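Local coordinates for protein epidermin leader peptide processing serine protease EpiP (Staphylococcus aureus subsp. aureus, PDB 3QFH) that probably cleaves the leader peptide from the lantibiotic precursor of epidermin, acting as a subtilisin-like serine endopeptidase, at residues 96-108 / 183-195. Residues are numbered along the deposited sequence; the frame is centred on the assembly and turned at random.
Sequences ESLFSRQWDMNKI and GQTSANGKLIGVA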
ATOM      1  N   GLU A  96     -15.156 -13.482 -24.441  1.00 41.55           N
ATOM      2  CA  GLU A  96     -14.625 -12.166 -24.074  1.00 41.44           C
ATOM      3  C   GLU A  96     -13.746 -12.225 -22.827  1.00 38.19           C
ATOM      4  O   GLU A  96     -12.980 -11.300 -22.575  1.00 37.61           O
ATOM      5  CB  GLU A  96     -15.762 -11.156 -23.826  1.00 42.36           C
ATOM      6  CG  GLU A  96     -16.500 -10.746 -25.088  1.00 47.80           C
ATOM      7  CD  GLU A  96     -15.593 -10.015 -26.085  1.00 53.66           C
ATOM      8  OE1 GLU A  96     -14.749  -9.194 -25.655  1.00 57.59           O
ATOM      9  OE2 GLU A  96     -15.743 -10.244 -27.303  1.00 59.39           O
ATOM     10  N   SER A  97     -13.833 -13.309 -22.063  1.00 35.92           N
ATOM     11  CA  SER A  97     -13.095 -13.397 -20.804  1.00 34.60           C
ATOM     12  C   SER A  97     -11.595 -13.586 -20.988  1.00 33.16           C
ATOM     13  O   SER A  97     -11.153 -14.347 -21.820  1.00 34.94           O
ATOM     14  CB  SER A  97     -13.641 -14.524 -19.914  1.00 33.88           C
ATOM     15  OG  SER A  97     -12.961 -14.556 -18.664  1.00 29.88           O
ATOM     16  N   LEU A  98     -10.830 -12.861 -20.191  1.00 32.18           N
ATOM     17  CA  LEU A  98      -9.380 -12.991 -20.167  1.00 31.85           C
ATOM     18  C   LEU A  98      -8.992 -13.811 -18.923  1.00 30.26           C
ATOM     19  O   LEU A  98      -7.805 -14.039 -18.661  1.00 28.48           O
ATOM     20  CB  LEU A  98      -8.725 -11.603 -20.063  1.00 31.83           C
ATOM     21  CG  LEU A  98      -8.980 -10.577 -21.168  1.00 34.89           C
ATOM     22  CD1 LEU A  98      -8.298  -9.237 -20.826  1.00 33.34           C
ATOM     23  CD2 LEU A  98      -8.524 -11.092 -22.532  1.00 31.58           C
ATOM     24  N   PHE A  99      -9.994 -14.250 -18.160  1.00 29.05           N
ATOM     25  CA  PHE A  99      -9.725 -14.945 -16.908  1.00 29.26           C
ATOM     26  C   PHE A  99      -8.793 -16.146 -17.067  1.00 28.51           C
ATOM     27  O   PHE A  99      -7.938 -16.343 -16.235  1.00 28.37           O
ATOM     28  CB  PHE A  99     -11.010 -15.295 -16.134  1.00 29.03           C
ATOM     29  CG  PHE A  99     -10.747 -16.049 -14.864  1.00 29.94           C
ATOM     30  CD1 PHE A  99     -10.231 -15.392 -13.749  1.00 30.72           C
ATOM     31  CD2 PHE A  99     -10.971 -17.419 -14.797  1.00 28.66           C
ATOM     32  CE1 PHE A  99      -9.964 -16.080 -12.579  1.00 30.73           C
ATOM     33  CE2 PHE A  99     -10.713 -18.115 -13.629  1.00 31.64           C
ATOM     34  CZ  PHE A  99     -10.195 -17.441 -12.512  1.00 30.04           C
ATOM     35  N   SER A 100      -8.904 -16.902 -18.148  1.00 30.52           N
ATOM     36  CA  SER A 100      -8.011 -18.069 -18.349  1.00 30.92           C
ATOM     37  C   SER A 100      -6.532 -17.701 -18.585  1.00 31.24           C
ATOM     38  O   SER A 100      -5.649 -18.581 -18.520  1.00 32.69           O
ATOM     39  CB  SER A 100      -8.513 -18.969 -19.481  1.00 30.58           C
ATOM     40  OG  SER A 100      -8.453 -18.320 -20.735  1.00 33.27           O
ATOM     41  N   ARG A 101      -6.251 -16.438 -18.886  1.00 28.88           N
ATOM     42  CA  ARG A 101      -4.863 -15.998 -19.036  1.00 30.29           C
ATOM     43  C   ARG A 101      -4.292 -15.506 -17.700  1.00 28.81           C
ATOM     44  O   ARG A 101      -3.086 -15.319 -17.573  1.00 27.30           O
ATOM     45  CB  ARG A 101      -4.770 -14.874 -20.072  1.00 31.57           C
ATOM     46  CG  ARG A 101      -5.217 -15.276 -21.460  1.00 34.25           C
ATOM     47  CD  ARG A 101      -5.153 -14.076 -22.369  1.00 35.41           C
ATOM     48  NE  ARG A 101      -5.763 -14.337 -23.655  1.00 41.24           N
ATOM     49  CZ  ARG A 101      -5.759 -13.483 -24.676  1.00 48.26           C
ATOM     50  NH1 ARG A 101      -5.153 -12.302 -24.570  1.00 50.67           N
ATOM     51  NH2 ARG A 101      -6.351 -13.814 -25.814  1.00 50.09           N
ATOM     52  N   GLN A 102      -5.166 -15.260 -16.717  1.00 27.72           N
ATOM     53  CA  GLN A 102      -4.723 -14.772 -15.409  1.00 26.04           C
ATOM     54  C   GLN A 102      -4.227 -15.940 -14.574  1.00 26.21           C
ATOM     55  O   GLN A 102      -4.905 -16.399 -13.676  1.00 26.01           O
ATOM     56  CB  GLN A 102      -5.877 -14.087 -14.672  1.00 26.60           C
ATOM     57  CG  GLN A 102      -6.491 -12.913 -15.406  1.00 24.27           C
ATOM     58  CD  GLN A 102      -7.570 -12.280 -14.594  1.00 25.09           C
ATOM     59  OE1 GLN A 102      -8.739 -12.380 -14.948  1.00 22.62           O
ATOM     60  NE2 GLN A 102      -7.192 -11.639 -13.467  1.00 19.35           N
ATOM     61  N   TRP A 103      -3.036 -16.440 -14.880  1.00 27.20           N
ATOM     62  CA  TRP A 103      -2.513 -17.583 -14.143  1.00 26.05           C
ATOM     63  C   TRP A 103      -2.465 -17.340 -12.641  1.00 25.72           C
ATOM     64  O   TRP A 103      -2.688 -18.254 -11.864  1.00 26.98           O
ATOM     65  CB  TRP A 103      -1.122 -17.981 -14.632  1.00 25.07           C
ATOM     66  CG  TRP A 103      -0.089 -16.901 -14.539  1.00 24.80           C
ATOM     67  CD1 TRP A 103       0.314 -16.069 -15.545  1.00 25.46           C
ATOM     68  CD2 TRP A 103       0.706 -16.563 -13.397  1.00 26.29           C
ATOM     69  NE1 TRP A 103       1.283 -15.214 -15.087  1.00 25.35           N
ATOM     70  CE2 TRP A 103       1.539 -15.496 -13.771  1.00 25.22           C
ATOM     71  CE3 TRP A 103       0.786 -17.053 -12.084  1.00 30.70           C
ATOM     72  CZ2 TRP A 103       2.450 -14.914 -12.885  1.00 27.83           C
ATOM     73  CZ3 TRP A 103       1.685 -16.473 -11.207  1.00 29.38           C
ATOM     74  CH2 TRP A 103       2.501 -15.412 -11.606  1.00 28.56           C
ATOM     75  N   ASP A 104      -2.139 -16.116 -12.254  1.00 24.60           N
ATOM     76  CA  ASP A 104      -2.009 -15.740 -10.867  1.00 25.61           C
ATOM     77  C   ASP A 104      -3.349 -15.805 -10.109  1.00 26.32           C
ATOM     78  O   ASP A 104      -3.392 -16.223  -8.959  1.00 26.84           O
ATOM     79  CB  ASP A 104      -1.414 -14.322 -10.784  1.00 26.76           C
ATOM     80  CG  ASP A 104      -2.254 -13.282 -11.539  1.00 30.05           C
ATOM     81  OD1 ASP A 104      -2.603 -13.526 -12.734  1.00 32.52           O
ATOM     82  OD2 ASP A 104      -2.545 -12.222 -10.942  1.00 31.00           O
ATOM     83  N   MET A 105      -4.432 -15.420 -10.787  1.00 26.40           N
ATOM     84  CA  MET A 105      -5.766 -15.394 -10.217  1.00 26.71           C
ATOM     85  C   MET A 105      -6.298 -16.831 -10.187  1.00 27.50           C
ATOM     86  O   MET A 105      -6.965 -17.252  -9.231  1.00 26.71           O
ATOM     87  CB  MET A 105      -6.655 -14.444 -11.053  1.00 27.13           C
ATOM     88  CG  MET A 105      -7.817 -13.821 -10.303  1.00 29.61           C
ATOM     89  SD  MET A 105      -7.267 -12.863  -8.838  1.00 31.33           S
ATOM     90  CE  MET A 105      -6.515 -11.393  -9.512  1.00 21.62           C
ATOM     91  N   ASN A 106      -5.971 -17.614 -11.209  1.00 27.23           N
ATOM     92  CA  ASN A 106      -6.363 -19.014 -11.205  1.00 29.05           C
ATOM     93  C   ASN A 106      -5.704 -19.803 -10.077  1.00 30.17           C
ATOM     94  O   ASN A 106      -6.346 -20.643  -9.444  1.00 30.34           O
ATOM     95  CB  ASN A 106      -6.081 -19.692 -12.553  1.00 28.87           C
ATOM     96  CG  ASN A 106      -7.162 -19.400 -13.564  1.00 31.44           C
ATOM     97  OD1 ASN A 106      -8.006 -20.246 -13.809  1.00 34.79           O
ATOM     98  ND2 ASN A 106      -7.208 -18.170 -14.074  1.00 28.63           N
ATOM     99  N   LYS A 107      -4.435 -19.503  -9.825  1.00 31.16           N
ATOM    100  CA  LYS A 107      -3.652 -20.187  -8.815  1.00 31.35           C
ATOM    101  C   LYS A 107      -4.282 -20.068  -7.417  1.00 30.66           C
ATOM    102  O   LYS A 107      -4.342 -21.032  -6.674  1.00 29.55           O
ATOM    103  CB  LYS A 107      -2.236 -19.588  -8.785  1.00 31.69           C
ATOM    104  CG  LYS A 107      -1.233 -20.369  -7.998  1.00 35.89           C
ATOM    105  CD  LYS A 107      -0.952 -21.704  -8.675  1.00 41.30           C
ATOM    106  CE  LYS A 107       0.013 -22.570  -7.874  1.00 45.13           C
ATOM    107  NZ  LYS A 107      -0.610 -23.133  -6.638  1.00 45.99           N
ATOM    108  N   ILE A 108      -4.772 -18.890  -7.088  1.00 29.93           N
ATOM    109  CA  ILE A 108      -5.306 -18.644  -5.755  1.00 29.41           C
ATOM    110  C   ILE A 108      -6.797 -18.932  -5.588  1.00 29.71           C
ATOM    111  O   ILE A 108      -7.289 -18.900  -4.471  1.00 31.36           O
ATOM    112  CB  ILE A 108      -4.968 -17.210  -5.287  1.00 28.58           C
ATOM    113  CG1 ILE A 108      -5.784 -16.149  -6.042  1.00 28.02           C
ATOM    114  CG2 ILE A 108      -3.470 -16.961  -5.435  1.00 26.82           C
ATOM    115  CD1 ILE A 108      -5.528 -14.709  -5.592  1.00 24.33           C
ATOM    116  N   GLY A 183      -7.263  -3.206 -10.394  1.00 22.72           N
ATOM    117  CA  GLY A 183      -7.715  -4.361 -11.147  1.00 24.23           C
ATOM    118  C   GLY A 183      -7.547  -5.660 -10.380  1.00 23.95           C
ATOM    119  O   GLY A 183      -8.416  -6.554 -10.460  1.00 24.34           O
ATOM    120  N   GLN A 184      -6.462  -5.765  -9.605  1.00 23.20           N
ATOM    121  CA  GLN A 184      -6.194  -6.970  -8.829  1.00 24.95           C
ATOM    122  C   GLN A 184      -7.204  -7.193  -7.704  1.00 25.40           C
ATOM    123  O   GLN A 184      -7.510  -8.331  -7.374  1.00 24.45           O
ATOM    124  CB  GLN A 184      -4.771  -6.977  -8.274  1.00 25.73           C
ATOM    125  CG  GLN A 184      -3.677  -7.077  -9.386  1.00 26.76           C
ATOM    126  CD  GLN A 184      -3.821  -8.340 -10.226  1.00 26.41           C
ATOM    127  OE1 GLN A 184      -3.479  -9.428  -9.793  1.00 36.22           O
ATOM    128  NE2 GLN A 184      -4.313  -8.185 -11.431  1.00 26.41           N
ATOM    129  N   THR A 185      -7.741  -6.119  -7.145  1.00 26.34           N
ATOM    130  CA  THR A 185      -8.719  -6.254  -6.080  1.00 27.91           C
ATOM    131  C   THR A 185     -10.137  -6.307  -6.614  1.00 28.51           C
ATOM    132  O   THR A 185     -10.951  -7.080  -6.129  1.00 31.78           O
ATOM    133  CB  THR A 185      -8.712  -5.042  -5.077  1.00 27.89           C
ATOM    134  OG1 THR A 185      -8.968  -3.821  -5.774  1.00 30.05           O
ATOM    135  CG2 THR A 185      -7.424  -4.913  -4.333  1.00 29.16           C
ATOM    136  N   SER A 186     -10.425  -5.518  -7.640  1.00 28.64           N
ATOM    137  CA  SER A 186     -11.807  -5.282  -8.014  1.00 29.17           C
ATOM    138  C   SER A 186     -12.275  -5.435  -9.470  1.00 29.00           C
ATOM    139  O   SER A 186     -13.433  -5.122  -9.767  1.00 30.19           O
ATOM    140  CB  SER A 186     -12.107  -3.836  -7.589  1.00 30.79           C
ATOM    141  OG  SER A 186     -11.703  -3.584  -6.239  1.00 33.58           O
ATOM    142  N   ALA A 187     -11.412  -5.862 -10.384  1.00 27.71           N
ATOM    143  CA  ALA A 187     -11.836  -5.996 -11.779  1.00 27.38           C
ATOM    144  C   ALA A 187     -13.010  -6.962 -11.865  1.00 27.34           C
ATOM    145  O   ALA A 187     -12.994  -8.020 -11.250  1.00 27.08           O
ATOM    146  CB  ALA A 187     -10.683  -6.492 -12.671  1.00 26.55           C
ATOM    147  N   ASN A 188     -14.040  -6.576 -12.603  1.00 26.66           N
ATOM    148  CA  ASN A 188     -15.145  -7.461 -12.861  1.00 27.13           C
ATOM    149  C   ASN A 188     -15.683  -7.179 -14.275  1.00 27.23           C
ATOM    150  O   ASN A 188     -16.648  -6.469 -14.442  1.00 27.26           O
ATOM    151  CB  ASN A 188     -16.222  -7.327 -11.790  1.00 27.73           C
ATOM    152  CG  ASN A 188     -17.300  -8.411 -11.905  1.00 28.93           C
ATOM    153  OD1 ASN A 188     -17.193  -9.317 -12.710  1.00 31.74           O
ATOM    154  ND2 ASN A 188     -18.326  -8.307 -11.099  1.00 35.29           N
ATOM    155  N   GLY A 189     -14.979  -7.694 -15.275  1.00 27.71           N
ATOM    156  CA  GLY A 189     -15.341  -7.542 -16.700  1.00 28.85           C
ATOM    157  C   GLY A 189     -14.607  -8.625 -17.486  1.00 29.47           C
ATOM    158  O   GLY A 189     -14.843  -9.805 -17.252  1.00 28.28           O
ATOM    159  N   LYS A 190     -13.697  -8.233 -18.388  1.00 28.66           N
ATOM    160  CA  LYS A 190     -12.907  -9.206 -19.137  1.00 28.90           C
ATOM    161  C   LYS A 190     -11.912  -9.810 -18.160  1.00 27.33           C
ATOM    162  O   LYS A 190     -11.724 -11.021 -18.133  1.00 27.66           O
ATOM    163  CB  LYS A 190     -12.229  -8.562 -20.345  1.00 30.71           C
ATOM    164  CG  LYS A 190     -13.254  -8.042 -21.371  1.00 34.48           C
ATOM    165  CD  LYS A 190     -12.657  -7.178 -22.478  1.00 38.24           C
ATOM    166  CE  LYS A 190     -11.958  -7.998 -23.549  1.00 42.30           C
ATOM    167  NZ  LYS A 190     -10.730  -8.642 -23.063  1.00 46.43           N
ATOM    168  N   LEU A 191     -11.312  -8.954 -17.335  1.00 26.45           N
ATOM    169  CA  LEU A 191     -10.415  -9.382 -16.276  1.00 27.03           C
ATOM    170  C   LEU A 191     -11.231  -9.496 -14.961  1.00 26.22           C
ATOM    171  O   LEU A 191     -12.179  -8.725 -14.744  1.00 26.30           O
ATOM    172  CB  LEU A 191      -9.328  -8.339 -16.076  1.00 27.43           C
ATOM    173  CG  LEU A 191      -8.082  -8.809 -15.361  1.00 31.13           C
ATOM    174  CD1 LEU A 191      -7.185  -9.469 -16.423  1.00 32.66           C
ATOM    175  CD2 LEU A 191      -7.342  -7.648 -14.690  1.00 35.79           C
ATOM    176  N   ILE A 192     -10.860 -10.443 -14.097  1.00 25.25           N
ATOM    177  CA  ILE A 192     -11.528 -10.618 -12.797  1.00 25.97           C
ATOM    178  C   ILE A 192     -10.535 -10.454 -11.630  1.00 24.58           C
ATOM    179  O   ILE A 192      -9.501 -11.090 -11.605  1.00 25.15           O
ATOM    180  CB  ILE A 192     -12.145 -12.021 -12.654  1.00 25.38           C
ATOM    181  CG1 ILE A 192     -12.963 -12.400 -13.901  1.00 29.04           C
ATOM    182  CG2 ILE A 192     -12.959 -12.089 -11.382  1.00 25.67           C
ATOM    183  CD1 ILE A 192     -14.094 -11.500 -14.186  1.00 32.57           C
ATOM    184  N   GLY A 193     -10.857  -9.589 -10.682  1.00 25.32           N
ATOM    185  CA  GLY A 193     -10.024  -9.411  -9.487  1.00 24.24           C
ATOM    186  C   GLY A 193     -10.369 -10.428  -8.412  1.00 24.16           C
ATOM    187  O   GLY A 193     -11.198 -11.323  -8.623  1.00 23.14           O
ATOM    188  N   VAL A 194      -9.760 -10.284  -7.242  1.00 24.00           N
ATOM    189  CA  VAL A 194      -9.995 -11.232  -6.152  1.00 24.06           C
ATOM    190  C   VAL A 194     -11.374 -11.051  -5.564  1.00 23.87           C
ATOM    191  O   VAL A 194     -12.025 -12.024  -5.237  1.00 25.20           O
ATOM    192  CB  VAL A 194      -8.898 -11.104  -5.030  1.00 25.30           C
ATOM    193  CG1 VAL A 194      -9.201 -12.039  -3.826  1.00 24.65           C
ATOM    194  CG2 VAL A 194      -7.540 -11.409  -5.616  1.00 28.19           C
ATOM    195  N   ALA A 195     -11.834  -9.803  -5.488  1.00 22.95           N
ATOM    196  CA  ALA A 195     -13.112  -9.462  -4.879  1.00 23.38           C
ATOM    197  C   ALA A 195     -13.967  -8.679  -5.872  1.00 24.12           C
ATOM    198  O   ALA A 195     -14.152  -7.474  -5.715  1.00 24.66           O
ATOM    199  CB  ALA A 195     -12.856  -8.612  -3.577  1.00 21.81           C
TER
HETATM  200  O   HOH W   1      -4.542 -11.076 -12.943  1.00 26.57           O
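Gln102 and Ile192 are joined by two hydrogen bonds between side-chain amide and backbone in this subtilisin-like fold, where the turn at the start of helix 103-108 lies against the loop that leaves helix 177-186. Ile192 N gives a nearly straight bond to Gln102 OE1 (3.0 Å, 174°), and Gln102 NE2 returns one to Ile192 O at 3.0 Å, so both polar atoms of the side chain are used on one residue's backbone and the amide's rotation is fixed. Its chain runs extended beyond CG (chi2 -178°), which carries the amide across Leu191, whose CD1 lies 3.4 Å from Gln102 CD. NE2 also donates to a water, which reaches Asp104 OD2 and, at longer range, Gln184 NE2. Asp104 OD2 and Gln184 OE1 are both acceptors and sit close together; Lys388 of helix 382-400 makes a salt bridge to the first and a hydrogen bond to the second, and its ammonium probably offsets their repulsion. Beside Gln102, Met105 SD lies 3.5 Å from Val194 CG2, with Ile108 CD1 on the same methyl. At the other end Leu98 N donates to Lys190 O at 2.9 Å, from above the carbonyl plane, while Ser97 OG receives Phe99 N in an ST turn.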